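PDB 4N01: periplasmic binding protein from Veillonella parvula, which probably binds a solute in the periplasm and presents it to an ABC transporter, although its natural ligand is not established. Local coordinates for residues A[166-171]-A[318-323]; A[194-199]-A[233-238]; A[53-58]-A[144-149]; A[118-123]-A[148-153]. All coordinates share one frame; numbering follows the deposited sequence. Where two conformers were deposited one is given.

Interaction 1. Residues A[166-171]-A[318-323]; sequences ETNFSD and VRTVDA
Asn168 and Phe169, successive residues of helix 165-178, each face one residue at the start of helix 320-332: Asn168 faces Thr320 and Phe169 faces Val321. The amide of Asn168 is carried toward the partner by a first torsion of -161°, with CG nearly opposite the backbone N. Its OD1 still stops 4.1 Å from Thr320 OG1, too far for a direct hydrogen bond. A water bridges the gap, its oxygen lying 2.9 Å from Thr320 OG1. The leg from this water oxygen to Asn168 OD1 is 3.4 Å long and weak. Both side-chain oxygens have firmer partners: Asn168 OD1 accepts from the backbone N of Gly317, and Thr320 OG1 is hydrogen-bonded to Tyr228 OH.

One residue on, Phe169 does not start out toward the other segment, but its ring brings the far end nearer. There Phe169 CZ lies 4.4 Å from Val321 CG2, and the methyl sits at the ring edge close to its plane, so this is edge packing with no face covered by Val321. Gln192 of helix 182-203 touches both Phe169 and Val321. A bound glycerol lies about 5 Å from the Val321 side chain.

All four touching residues are buried, yet only 98 Å² is buried, both sides summed. The start of helix 320-332 thus meets helix 165-178 through a weak water-mediated link beside a light apolar touch, with the polar oxygens held chiefly by Gly317 and Tyr228.

Interaction 2. Residues A[194-199]-A[233-238]; sequences KTLAAI and LKLIGA
Leu196 and Leu235 meet with their side chains at about a right angle, while Ile199, about a turn after Leu196, meets Ile236, the residue after Leu235, at a slant. In the leucine pair a single branch from each side makes the contact, Leu196 CD2 lying 4.1 Å from Leu235 CD1. Leu196 extends its CG opposite the backbone N (chi1 177°), which carries the branch out from helix 182-203 toward its partner. In the second pair Ile199 CG2 lies 3.9 Å from Ile236 CG2. For Ile236 the first torsion of 56° puts CG1 between the backbone N and the carbonyl carbon and leaves CG2 on the side that meets Ile199. No hydrogen bond links the segments; 137 Å² is buried, both sides summed, and the contacts within 4.5 Å are between apolar side chains.

Other helices add to the patch: Leu165 touches both leucines, and Ile199 and Ile236 also rest on helix 320-332. The carbonyl oxygens of Leu235 and Ile236 are taken up by Gln200 NE2 and His332 NE2 respectively.

Leu233 O accepts from Ile236 N at 3.1 Å and from Ala238 N at 3.0 Å, the donors coming from opposite faces of its plane. Gly237 N bonds to Lys234 O, and Gly237 has a positive phi of 68°. This is a Schellman motif with Gly237 as C-prime residue, leading from the helix into strand 238-240, an outermost strand of the four-stranded parallel sheet.

Interaction 3. Residues A[53-58]-A[144-149]; sequences TKTDFA and KMISQK
Ile146 sets its CD1 methyl over the junction of Thr55 and the rim of the Phe57 ring, two residues on the same side of strand 53-59. Toward Thr55 the approach is tip to tip, with Ile146 CD1 3.7 Å from Thr55 OG1. Toward Phe57 the side chains run at about a right angle: Ile146 CD1 lies 3.9 Å from Phe57 CZ, at the ring edge and near its plane. Ile146 reaches this far because its chain is extended at the second torsion (chi2 171°). Within the strand, Thr55 CG2 covers one face of the Phe57 ring, 3.6 Å above the plane and offset toward the rim, so a face and an edge of the same ring are both packed. Phe57 also meets the ring of Trp46 on the paired strand 44-50, their planes about 25° apart.

Just beyond Ile146, Lys149 has a positive phi of 68°, and Lys149 N bonds to Ile146 O at 3.0 Å. With Val150 N reaching Met145 O, this forms a Schellman motif that ends helix 142-147. The contact thus sets a two-stranded antiparallel hairpin against the C-terminal end of a helix that leads into edge strand 151-153 of a parallel alpha/beta sheet.

Interaction 4. Residues A[118-123]-A[148-153]; sequences EVFMSV and QKVNIW
Val119 O receives the hydroxyl of Ser122, Ser122 OG donating at 2.7 Å, on the helical turn that carries Phe120 and Met121, which pack on Val150 and Gln148. The donor approaches with a C=O...OG angle of 127° and is tilted 23° from the carbonyl plane; a chi1 of 79° turns the hydroxyl back toward the helix. The hydroxyl holds Val119 O, and Ser122 N adds a weak bond to Val119 O at 3.2 Å, being shared with Glu118 O, to which it is also weakly bonded.

Across the contact, Met121, present as selenomethionine, gives the largest share of any residue to the buried surface. Bends at its second and third torsions fold the end of the chain over the Gln148 side chain, which crosses it at a slant. Met121 CE lies 3.9 Å from Gln148 CB, and Met121 SE is 4.1 Å from Gln148 CG, so the selenium end rests on the aliphatic part of the glutamine. The amide oxygen Gln148 OE1 is 4.0 Å from Met121 CE.

Next to it, the Phe120 ring meets Val150 by its rim: Val150 CG2 stands 4.3 Å from Phe120 CE2, near the ring plane. Met145 of helix 142-147 touches both Phe120 and Val150, and Pro125 and Ile140 also touch the phenylalanine.

Helix 117-121 is thereby packed on the turn leading from helix 142-147 into strand 151-153, an outermost strand of the five-stranded parallel sheet. With 149 Å² buried, both sides summed, the segments are joined by van der Waals packing, with no hydrogen bond across: an apolar pair on the buried side, and a selenomethionine crossing a glutamine at a slant toward the exposed side.

Overall arrangement
From the N terminus, interaction 3 opens on strand 53-59 and closes at 144-149, fastening the hairpin to helix 142-147. Interaction 4 starts inside that span at 118-123 but ends slightly later, at 148-153; the two loops therefore overlap and share Gln148 and Lys149. After strand 151-153 the chain enters helix 165-178, which interaction 1 joins to helix 320-332; here interactions 1 and 4 touch, Asp171 O lying 3.5 Å from Trp153 CH2. Interaction 2 falls wholly within the span of interaction 1 and joins helix 182-203 to the end of helix 228-234. Val321 CG1 to Thr195 CG2 at 3.6 Å connects these two. Interactions 2 and 3, with centres about 38 Å apart, occupy opposite sides of the molecule.

Interaction 1. Residues A[166-171]-A[318-323]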
loop_
_atom_site.group_PDB
_atom_site.type_symbol
_atom_site.label_atom_id
_atom_site.label_comp_id
_atom_site.label_asym_id
_atom_site.label_seq_id
_atom_site.Cartn_x
_atom_site.Cartn_y
_atom_site.Cartn_z
ATOM N N GLU A 166 -2.307 -10.513 6.176
ATOM C CA GLU A 166 -1.591 -11.797 6.058
ATOM C C GLU A 166 -1.010 -12.000 4.656
ATOM O O GLU A 166 0.064 -12.577 4.506
ATOM C CB GLU A 166 -2.501 -12.983 6.425
ATOM C CG GLU A 166 -2.821 -13.099 7.913
ATOM C CD GLU A 166 -1.587 -13.386 8.768
ATOM O OE1 GLU A 166 -0.617 -14.022 8.271
ATOM O OE2 GLU A 166 -1.577 -12.972 9.949
ATOM N N THR A 167 -1.722 -11.539 3.627
ATOM C CA THR A 167 -1.185 -11.601 2.261
ATOM C C THR A 167 0.111 -10.793 2.142
ATOM O O THR A 167 1.079 -11.233 1.520
ATOM C CB THR A 167 -2.194 -11.032 1.246
ATOM O OG1 THR A 167 -3.498 -11.546 1.538
ATOM C CG2 THR A 167 -1.779 -11.405 -0.190
ATOM N N ASN A 168 0.115 -9.604 2.730
ATOM C CA ASN A 168 1.295 -8.732 2.767
ATOM C C ASN A 168 2.452 -9.404 3.515
ATOM O O ASN A 168 3.614 -9.304 3.098
ATOM C CB ASN A 168 0.890 -7.408 3.446
ATOM C CG ASN A 168 1.846 -6.239 3.156
ATOM O OD1 ASN A 168 1.417 -5.076 3.125
ATOM N ND2 ASN A 168 3.130 -6.530 2.983
ATOM N N PHE A 169 2.142 -10.098 4.610
ATOM C CA PHE A 169 3.175 -10.826 5.358
ATOM C C PHE A 169 3.778 -11.924 4.481
ATOM O O PHE A 169 4.995 -12.072 4.425
ATOM C CB PHE A 169 2.601 -11.453 6.634
ATOM C CG PHE A 169 2.302 -10.462 7.732
ATOM C CD1 PHE A 169 2.813 -9.168 7.693
ATOM C CD2 PHE A 169 1.515 -10.838 8.818
ATOM C CE1 PHE A 169 2.545 -8.267 8.720
ATOM C CE2 PHE A 169 1.242 -9.946 9.846
ATOM C CZ PHE A 169 1.761 -8.656 9.800
ATOM N N SER A 170 2.916 -12.675 3.802
ATOM C CA SER A 170 3.370 -13.753 2.932
ATOM C C SER A 170 4.229 -13.216 1.794
ATOM O O SER A 170 5.227 -13.826 1.436
ATOM C CB SER A 170 2.193 -14.563 2.382
ATOM O OG SER A 170 1.512 -15.236 3.430
ATOM N N ASP A 171 3.839 -12.070 1.238
ATOM C CA ASP A 171 4.606 -11.418 0.165
ATOM C C ASP A 171 6.002 -11.039 0.643
ATOM O O ASP A 171 6.987 -11.200 -0.092
ATOM C CB ASP A 171 3.918 -10.145 -0.330
ATOM C CG ASP A 171 2.668 -10.419 -1.150
ATOM O OD1 ASP A 171 2.544 -11.515 -1.760
ATOM O OD2 ASP A 171 1.805 -9.511 -1.195
ATOM N N VAL A 318 5.200 -1.663 4.009
ATOM C CA VAL A 318 5.841 -2.016 5.271
ATOM C C VAL A 318 5.337 -1.136 6.400
ATOM O O VAL A 318 5.816 -1.232 7.521
ATOM C CB VAL A 318 7.374 -1.901 5.178
ATOM C CG1 VAL A 318 7.903 -2.828 4.097
ATOM C CG2 VAL A 318 7.768 -0.455 4.898
ATOM N N ARG A 319 4.347 -0.289 6.107
ATOM C CA ARG A 319 3.912 0.699 7.091
ATOM C C ARG A 319 2.639 0.323 7.827
ATOM O O ARG A 319 2.209 1.066 8.715
ATOM C CB ARG A 319 3.667 2.051 6.421
ATOM C CG ARG A 319 4.818 2.565 5.568
ATOM C CD ARG A 319 4.501 3.991 5.175
ATOM N NE ARG A 319 5.414 4.503 4.163
ATOM C CZ ARG A 319 5.632 5.794 3.946
ATOM N NH1 ARG A 319 5.024 6.711 4.699
ATOM N NH2 ARG A 319 6.466 6.166 2.991
ATOM N N THR A 320 2.017 -0.792 7.450
ATOM C CA THR A 320 0.645 -1.044 7.889
ATOM C C THR A 320 0.431 -1.098 9.394
ATOM O O THR A 320 -0.410 -0.371 9.930
ATOM C CB THR A 320 0.047 -2.337 7.276
ATOM O OG1 THR A 320 0.238 -2.317 5.857
ATOM C CG2 THR A 320 -1.440 -2.404 7.573
ATOM N N VAL A 321 1.158 -1.978 10.071
ATOM C CA VAL A 321 0.923 -2.157 11.501
ATOM C C VAL A 321 1.300 -0.889 12.280
ATOM O O VAL A 321 0.616 -0.515 13.234
ATOM C CB VAL A 321 1.636 -3.414 12.039
ATOM C CG1 VAL A 321 1.584 -3.444 13.559
ATOM C CG2 VAL A 321 0.954 -4.659 11.470
ATOM N N ASP A 322 2.355 -0.207 11.840
ATOM C CA ASP A 322 2.735 1.072 12.444
ATOM C C ASP A 322 1.606 2.097 12.337
ATOM O O ASP A 322 1.282 2.784 13.310
ATOM C CB ASP A 322 4.005 1.619 11.787
ATOM C CG ASP A 322 4.435 2.945 12.373
ATOM O OD1 ASP A 322 5.027 2.942 13.474
ATOM O OD2 ASP A 322 4.182 3.991 11.734
ATOM N N ALA A 323 0.996 2.178 11.160
ATOM C CA ALA A 323 -0.115 3.095 10.932
ATOM C C ALA A 323 -1.359 2.667 11.720
ATOM O O ALA A 323 -2.081 3.507 12.271
ATOM C CB ALA A 323 -0.431 3.167 9.455
HETATM O O HOH W 1 2.850 -3.549 5.850
#

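Interaction 2. Residues A[194-199]-A[233-238]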
loop_
_atom_site.group_PDB
_atom_site.type_symbol
_atom_site.label_atom_id
_atom_site.label_comp_id
_atom_site.label_asym_id
_atom_site.label_seq_id
_atom_site.Cartn_x
_atom_site.Cartn_y
_atom_site.Cartn_z
ATOM N N LYS A 194 3.688 -9.156 16.757
ATOM C CA LYS A 194 3.787 -8.851 18.174
ATOM C C LYS A 194 3.161 -7.494 18.448
ATOM O O LYS A 194 2.373 -7.339 19.388
ATOM C CB LYS A 194 5.253 -8.842 18.606
ATOM C CG LYS A 194 5.474 -8.803 20.101
ATOM C CD LYS A 194 6.958 -8.961 20.406
ATOM C CE LYS A 194 7.215 -8.997 21.899
ATOM N NZ LYS A 194 6.757 -7.743 22.540
ATOM N N THR A 195 3.509 -6.513 17.622
ATOM C CA THR A 195 2.924 -5.176 17.741
ATOM C C THR A 195 1.411 -5.188 17.494
ATOM O O THR A 195 0.654 -4.544 18.231
ATOM C CB THR A 195 3.601 -4.176 16.781
ATOM O OG1 THR A 195 4.974 -4.031 17.149
ATOM C CG2 THR A 195 2.915 -2.815 16.847
ATOM N N LEU A 196 0.966 -5.924 16.475
ATOM C CA LEU A 196 -0.461 -5.989 16.162
ATOM C C LEU A 196 -1.238 -6.589 17.326
ATOM O O LEU A 196 -2.327 -6.118 17.665
ATOM C CB LEU A 196 -0.715 -6.799 14.881
ATOM C CG LEU A 196 -2.202 -6.968 14.528
ATOM C CD1 LEU A 196 -2.831 -5.608 14.257
ATOM C CD2 LEU A 196 -2.392 -7.904 13.331
ATOM N N ALA A 197 -0.668 -7.609 17.958
ATOM C CA ALA A 197 -1.316 -8.235 19.103
ATOM C C ALA A 197 -1.433 -7.247 20.266
ATOM O O ALA A 197 -2.420 -7.263 21.013
ATOM C CB ALA A 197 -0.547 -9.460 19.536
ATOM N N ALA A 198 -0.427 -6.394 20.431
ATOM C CA ALA A 198 -0.466 -5.402 21.502
ATOM C C ALA A 198 -1.582 -4.391 21.258
ATOM O O ALA A 198 -2.297 -3.999 22.192
ATOM C CB ALA A 198 0.872 -4.702 21.636
ATOM N N ILE A 199 -1.752 -3.976 20.007
ATOM C CA ILE A 199 -2.857 -3.080 19.670
ATOM C C ILE A 199 -4.205 -3.745 19.930
ATOM O O ILE A 199 -5.086 -3.172 20.577
ATOM C CB ILE A 199 -2.817 -2.662 18.190
ATOM C CG1 ILE A 199 -1.508 -1.930 17.882
ATOM C CG2 ILE A 199 -4.025 -1.780 17.849
ATOM C CD1 ILE A 199 -1.184 -1.917 16.406
ATOM N N LEU A 233 -8.141 -2.329 8.132
ATOM C CA LEU A 233 -8.898 -1.495 9.066
ATOM C C LEU A 233 -9.805 -2.325 9.972
ATOM O O LEU A 233 -10.022 -1.974 11.135
ATOM C CB LEU A 233 -9.717 -0.414 8.320
ATOM C CG LEU A 233 -8.853 0.685 7.688
ATOM C CD1 LEU A 233 -9.731 1.636 6.868
ATOM C CD2 LEU A 233 -8.083 1.444 8.770
ATOM N N LYS A 234 -10.304 -3.446 9.466
ATOM C CA LYS A 234 -11.106 -4.341 10.300
ATOM C C LYS A 234 -10.305 -4.880 11.493
ATOM O O LYS A 234 -10.872 -5.207 12.538
ATOM C CB LYS A 234 -11.682 -5.492 9.466
ATOM C CG LYS A 234 -12.867 -5.072 8.610
ATOM C CD LYS A 234 -13.467 -6.240 7.840
ATOM C CE LYS A 234 -14.800 -5.826 7.216
ATOM N NZ LYS A 234 -15.300 -6.801 6.202
ATOM N N LEU A 235 -8.988 -4.957 11.347
ATOM C CA LEU A 235 -8.140 -5.456 12.439
ATOM C C LEU A 235 -8.178 -4.580 13.703
ATOM O O LEU A 235 -7.851 -5.058 14.796
ATOM C CB LEU A 235 -6.685 -5.602 11.972
ATOM C CG LEU A 235 -6.415 -6.643 10.886
ATOM C CD1 LEU A 235 -4.949 -6.521 10.466
ATOM C CD2 LEU A 235 -6.722 -8.060 11.365
ATOM N N ILE A 236 -8.547 -3.309 13.557
ATOM C CA ILE A 236 -8.602 -2.405 14.706
ATOM C C ILE A 236 -10.014 -1.900 14.955
ATOM O O ILE A 236 -10.204 -0.803 15.480
ATOM C CB ILE A 236 -7.653 -1.189 14.566
ATOM C CG1 ILE A 236 -7.942 -0.420 13.270
ATOM C CG2 ILE A 236 -6.190 -1.637 14.632
ATOM C CD1 ILE A 236 -7.238 0.969 13.213
ATOM N N GLY A 237 -10.999 -2.694 14.557
ATOM C CA GLY A 237 -12.380 -2.358 14.826
ATOM C C GLY A 237 -12.859 -1.148 14.053
ATOM O O GLY A 237 -13.724 -0.415 14.523
ATOM N N ALA A 238 -12.287 -0.923 12.875
ATOM C CA ALA A 238 -12.723 0.184 12.027
ATOM C C ALA A 238 -13.347 -0.428 10.779
ATOM O O ALA A 238 -12.650 -1.029 9.967
ATOM C CB ALA A 238 -11.540 1.064 11.657
#

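Interaction 3. Residues A[53-58]-A[144-149]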
loop_
_atom_site.group_PDB
_atom_site.type_symbol
_atom_site.label_atom_id
_atom_site.label_comp_id
_atom_site.label_asym_id
_atom_site.label_seq_id
_atom_site.Cartn_x
_atom_site.Cartn_y
_atom_site.Cartn_z
ATOM N N THR A 53 -1.290 -13.820 -20.793
ATOM C CA THR A 53 -0.134 -14.693 -20.955
ATOM C C THR A 53 0.495 -14.995 -19.600
ATOM O O THR A 53 0.988 -14.094 -18.914
ATOM C CB THR A 53 0.939 -14.077 -21.881
ATOM O OG1 THR A 53 0.359 -13.767 -23.155
ATOM C CG2 THR A 53 2.088 -15.058 -22.075
ATOM N N LYS A 54 0.480 -16.268 -19.217
ATOM C CA LYS A 54 1.060 -16.687 -17.945
ATOM C C LYS A 54 2.510 -17.131 -18.115
ATOM O O LYS A 54 2.808 -17.978 -18.953
ATOM C CB LYS A 54 0.234 -17.825 -17.337
ATOM C CG LYS A 54 0.857 -18.426 -16.090
ATOM C CD LYS A 54 -0.036 -19.489 -15.487
ATOM C CE LYS A 54 0.601 -20.069 -14.238
ATOM N NZ LYS A 54 -0.303 -21.026 -13.542
ATOM N N THR A 55 3.409 -16.561 -17.315
ATOM C CA THR A 55 4.827 -16.910 -17.380
ATOM C C THR A 55 5.306 -17.501 -16.046
ATOM O O THR A 55 4.965 -16.999 -14.967
ATOM C CB THR A 55 5.679 -15.672 -17.751
ATOM O OG1 THR A 55 5.168 -15.088 -18.956
ATOM C CG2 THR A 55 7.150 -16.049 -17.959
ATOM N N ASP A 56 6.080 -18.580 -16.120
ATOM C CA ASP A 56 6.660 -19.173 -14.919
ATOM C C ASP A 56 8.057 -18.616 -14.704
ATOM O O ASP A 56 8.835 -18.499 -15.650
ATOM C CB ASP A 56 6.713 -20.697 -15.028
ATOM C CG ASP A 56 5.340 -21.331 -14.931
ATOM O OD1 ASP A 56 4.511 -20.829 -14.139
ATOM O OD2 ASP A 56 5.075 -22.318 -15.651
ATOM N N PHE A 57 8.365 -18.268 -13.459
ATOM C CA PHE A 57 9.679 -17.719 -13.116
ATOM C C PHE A 57 10.377 -18.575 -12.059
ATOM O O PHE A 57 9.717 -19.242 -11.253
ATOM C CB PHE A 57 9.535 -16.285 -12.580
ATOM C CG PHE A 57 8.923 -15.317 -13.565
ATOM C CD1 PHE A 57 9.700 -14.739 -14.566
ATOM C CD2 PHE A 57 7.579 -14.981 -13.487
ATOM C CE1 PHE A 57 9.142 -13.842 -15.474
ATOM C CE2 PHE A 57 7.008 -14.080 -14.389
ATOM C CZ PHE A 57 7.788 -13.508 -15.379
ATOM N N ALA A 58 11.709 -18.550 -12.054
ATOM C CA ALA A 58 12.484 -19.248 -11.029
ATOM C C ALA A 58 13.821 -18.566 -10.801
ATOM O O ALA A 58 14.407 -18.037 -11.738
ATOM C CB ALA A 58 12.708 -20.699 -11.423
ATOM N N LYS A 144 8.105 -7.385 -23.039
ATOM C CA LYS A 144 9.383 -6.830 -23.481
ATOM C C LYS A 144 10.487 -7.169 -22.485
ATOM O O LYS A 144 11.582 -7.552 -22.877
ATOM C CB LYS A 144 9.285 -5.316 -23.665
ATOM C CG LYS A 144 8.537 -4.881 -24.913
ATOM C CD LYS A 144 8.502 -3.360 -25.006
ATOM C CE LYS A 144 7.584 -2.876 -26.123
ATOM N NZ LYS A 144 7.195 -1.442 -25.946
HETATM N N MSE A 145 10.188 -7.023 -21.198
HETATM C CA MSE A 145 11.128 -7.394 -20.145
HETATM C C MSE A 145 11.426 -8.887 -20.178
HETATM O O MSE A 145 12.576 -9.316 -20.070
HETATM C CB MSE A 145 10.546 -7.053 -18.778
HETATM C CG MSE A 145 10.315 -5.586 -18.541
HETATM SE SE MSE A 145 9.900 -5.360 -16.670
HETATM C CE MSE A 145 9.569 -3.430 -16.684
ATOM N N ILE A 146 10.370 -9.679 -20.309
ATOM C CA ILE A 146 10.517 -11.129 -20.369
ATOM C C ILE A 146 11.371 -11.560 -21.566
ATOM O O ILE A 146 12.170 -12.487 -21.450
ATOM C CB ILE A 146 9.127 -11.814 -20.323
ATOM C CG1 ILE A 146 8.461 -11.488 -18.982
ATOM C CG2 ILE A 146 9.242 -13.308 -20.511
ATOM C CD1 ILE A 146 6.994 -11.922 -18.880
ATOM N N SER A 147 11.238 -10.862 -22.695
ATOM C CA SER A 147 12.119 -11.088 -23.849
ATOM C C SER A 147 13.592 -10.972 -23.488
ATOM O O SER A 147 14.439 -11.663 -24.060
ATOM C CB SER A 147 11.821 -10.084 -24.964
ATOM O OG SER A 147 10.751 -10.529 -25.773
ATOM N N GLN A 148 13.892 -10.089 -22.541
ATOM C CA GLN A 148 15.267 -9.805 -22.158
ATOM C C GLN A 148 15.654 -10.552 -20.889
ATOM O O GLN A 148 16.601 -10.161 -20.204
ATOM C CB GLN A 148 15.438 -8.298 -21.949
ATOM C CG GLN A 148 15.042 -7.471 -23.161
ATOM C CD GLN A 148 15.981 -7.679 -24.332
ATOM O OE1 GLN A 148 17.193 -7.508 -24.204
ATOM N NE2 GLN A 148 15.425 -8.056 -25.479
ATOM N N LYS A 149 14.901 -11.607 -20.576
ATOM C CA LYS A 149 15.206 -12.506 -19.456
ATOM C C LYS A 149 15.055 -11.880 -18.067
ATOM O O LYS A 149 15.560 -12.416 -17.080
ATOM C CB LYS A 149 16.601 -13.127 -19.609
ATOM C CG LYS A 149 16.827 -13.856 -20.930
ATOM C CD LYS A 149 18.298 -14.227 -21.100
ATOM C CE LYS A 149 18.519 -15.152 -22.292
ATOM N NZ LYS A 149 19.962 -15.466 -22.490
#

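Interaction 4. Residues A[118-123]-A[148-153]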
loop_
_atom_site.group_PDB
_atom_site.type_symbol
_atom_site.label_atom_id
_atom_site.label_comp_id
_atom_site.label_asym_id
_atom_site.label_seq_id
_atom_site.Cartn_x
_atom_site.Cartn_y
_atom_site.Cartn_z
ATOM N N GLU A 118 14.441 2.025 -22.614
ATOM C CA GLU A 118 15.879 2.248 -22.795
ATOM C C GLU A 118 16.614 2.548 -21.488
ATOM O O GLU A 118 17.685 1.998 -21.233
ATOM C CB GLU A 118 16.127 3.381 -23.795
ATOM C CG GLU A 118 15.907 3.001 -25.254
ATOM C CD GLU A 118 14.437 2.910 -25.646
ATOM O OE1 GLU A 118 14.163 2.423 -26.764
ATOM O OE2 GLU A 118 13.560 3.328 -24.851
ATOM N N VAL A 119 16.041 3.429 -20.672
ATOM C CA VAL A 119 16.601 3.752 -19.362
ATOM C C VAL A 119 16.545 2.536 -18.436
ATOM O O VAL A 119 17.488 2.257 -17.688
ATOM C CB VAL A 119 15.846 4.932 -18.718
ATOM C CG1 VAL A 119 16.267 5.119 -17.269
ATOM C CG2 VAL A 119 16.095 6.203 -19.514
ATOM N N PHE A 120 15.434 1.813 -18.497
ATOM C CA PHE A 120 15.277 0.590 -17.725
ATOM C C PHE A 120 16.387 -0.397 -18.089
ATOM O O PHE A 120 17.105 -0.878 -17.214
ATOM C CB PHE A 120 13.891 -0.005 -17.982
ATOM C CG PHE A 120 13.645 -1.323 -17.298
ATOM C CD1 PHE A 120 13.295 -1.373 -15.958
ATOM C CD2 PHE A 120 13.734 -2.514 -18.010
ATOM C CE1 PHE A 120 13.058 -2.588 -15.333
ATOM C CE2 PHE A 120 13.488 -3.732 -17.389
ATOM C CZ PHE A 120 13.158 -3.768 -16.053
HETATM N N MSE A 121 16.552 -0.667 -19.381
HETATM C CA MSE A 121 17.548 -1.643 -19.830
HETATM C C MSE A 121 18.983 -1.192 -19.567
HETATM O O MSE A 121 19.894 -2.020 -19.503
HETATM C CB MSE A 121 17.380 -1.967 -21.324
HETATM C CG MSE A 121 16.174 -2.838 -21.658
HETATM SE SE MSE A 121 16.009 -4.435 -20.545
HETATM C CE MSE A 121 17.734 -5.270 -20.951
ATOM N N SER A 122 19.181 0.113 -19.405
ATOM C CA SER A 122 20.530 0.665 -19.252
ATOM C C SER A 122 21.225 0.210 -17.971
ATOM O O SER A 122 22.449 0.266 -17.885
ATOM C CB SER A 122 20.519 2.199 -19.322
ATOM O OG SER A 122 20.087 2.767 -18.094
ATOM N N VAL A 123 20.458 -0.240 -16.977
ATOM C CA VAL A 123 21.062 -0.693 -15.722
ATOM C C VAL A 123 21.187 -2.212 -15.655
ATOM O O VAL A 123 21.464 -2.769 -14.588
ATOM C CB VAL A 123 20.312 -0.180 -14.474
ATOM C CG1 VAL A 123 20.409 1.337 -14.386
ATOM C CG2 VAL A 123 18.858 -0.636 -14.488
ATOM N N GLN A 148 13.892 -10.089 -22.541
ATOM C CA GLN A 148 15.267 -9.805 -22.158
ATOM C C GLN A 148 15.654 -10.552 -20.889
ATOM O O GLN A 148 16.601 -10.161 -20.204
ATOM C CB GLN A 148 15.438 -8.298 -21.949
ATOM C CG GLN A 148 15.042 -7.471 -23.161
ATOM C CD GLN A 148 15.981 -7.679 -24.332
ATOM O OE1 GLN A 148 17.193 -7.508 -24.204
ATOM N NE2 GLN A 148 15.425 -8.056 -25.479
ATOM N N LYS A 149 14.901 -11.607 -20.576
ATOM C CA LYS A 149 15.206 -12.506 -19.456
ATOM C C LYS A 149 15.055 -11.880 -18.067
ATOM O O LYS A 149 15.560 -12.416 -17.080
ATOM C CB LYS A 149 16.601 -13.127 -19.609
ATOM C CG LYS A 149 16.827 -13.856 -20.930
ATOM C CD LYS A 149 18.298 -14.227 -21.100
ATOM C CE LYS A 149 18.519 -15.152 -22.292
ATOM N NZ LYS A 149 19.962 -15.466 -22.490
ATOM N N VAL A 150 14.347 -10.760 -17.981
ATOM C CA VAL A 150 14.053 -10.166 -16.681
ATOM C C VAL A 150 12.963 -10.982 -15.980
ATOM O O VAL A 150 11.937 -11.294 -16.590
ATOM C CB VAL A 150 13.567 -8.701 -16.833
ATOM C CG1 VAL A 150 13.169 -8.110 -15.476
ATOM C CG2 VAL A 150 14.640 -7.850 -17.515
ATOM N N ASN A 151 13.189 -11.332 -14.714
ATOM C CA ASN A 151 12.166 -11.967 -13.881
ATOM C C ASN A 151 11.267 -10.914 -13.247
ATOM O O ASN A 151 11.762 -9.959 -12.643
ATOM C CB ASN A 151 12.830 -12.804 -12.781
ATOM C CG ASN A 151 13.536 -14.038 -13.330
ATOM O OD1 ASN A 151 13.004 -14.726 -14.203
ATOM N ND2 ASN A 151 14.738 -14.316 -12.830
ATOM N N ILE A 152 9.950 -11.079 -13.369
ATOM C CA ILE A 152 9.016 -10.109 -12.815
ATOM C C ILE A 152 8.251 -10.744 -11.667
ATOM O O ILE A 152 7.743 -11.862 -11.794
ATOM C CB ILE A 152 7.992 -9.650 -13.869
ATOM C CG1 ILE A 152 8.714 -9.080 -15.090
ATOM C CG2 ILE A 152 7.049 -8.610 -13.276
ATOM C CD1 ILE A 152 7.782 -8.707 -16.238
ATOM N N TRP A 153 8.168 -10.035 -10.548
ATOM C CA TRP A 153 7.430 -10.520 -9.385
ATOM C C TRP A 153 6.543 -9.416 -8.864
ATOM O O TRP A 153 6.990 -8.278 -8.718
ATOM C CB TRP A 153 8.395 -10.924 -8.270
ATOM C CG TRP A 153 7.682 -11.365 -7.033
ATOM C CD1 TRP A 153 7.062 -12.561 -6.832
ATOM C CD2 TRP A 153 7.502 -10.608 -5.828
ATOM N NE1 TRP A 153 6.511 -12.599 -5.574
ATOM C CE2 TRP A 153 6.770 -11.413 -4.938
ATOM C CE3 TRP A 153 7.891 -9.328 -5.418
ATOM C CZ2 TRP A 153 6.415 -10.984 -3.656
ATOM C CZ3 TRP A 153 7.545 -8.903 -4.143
ATOM C CH2 TRP A 153 6.815 -9.733 -3.279
#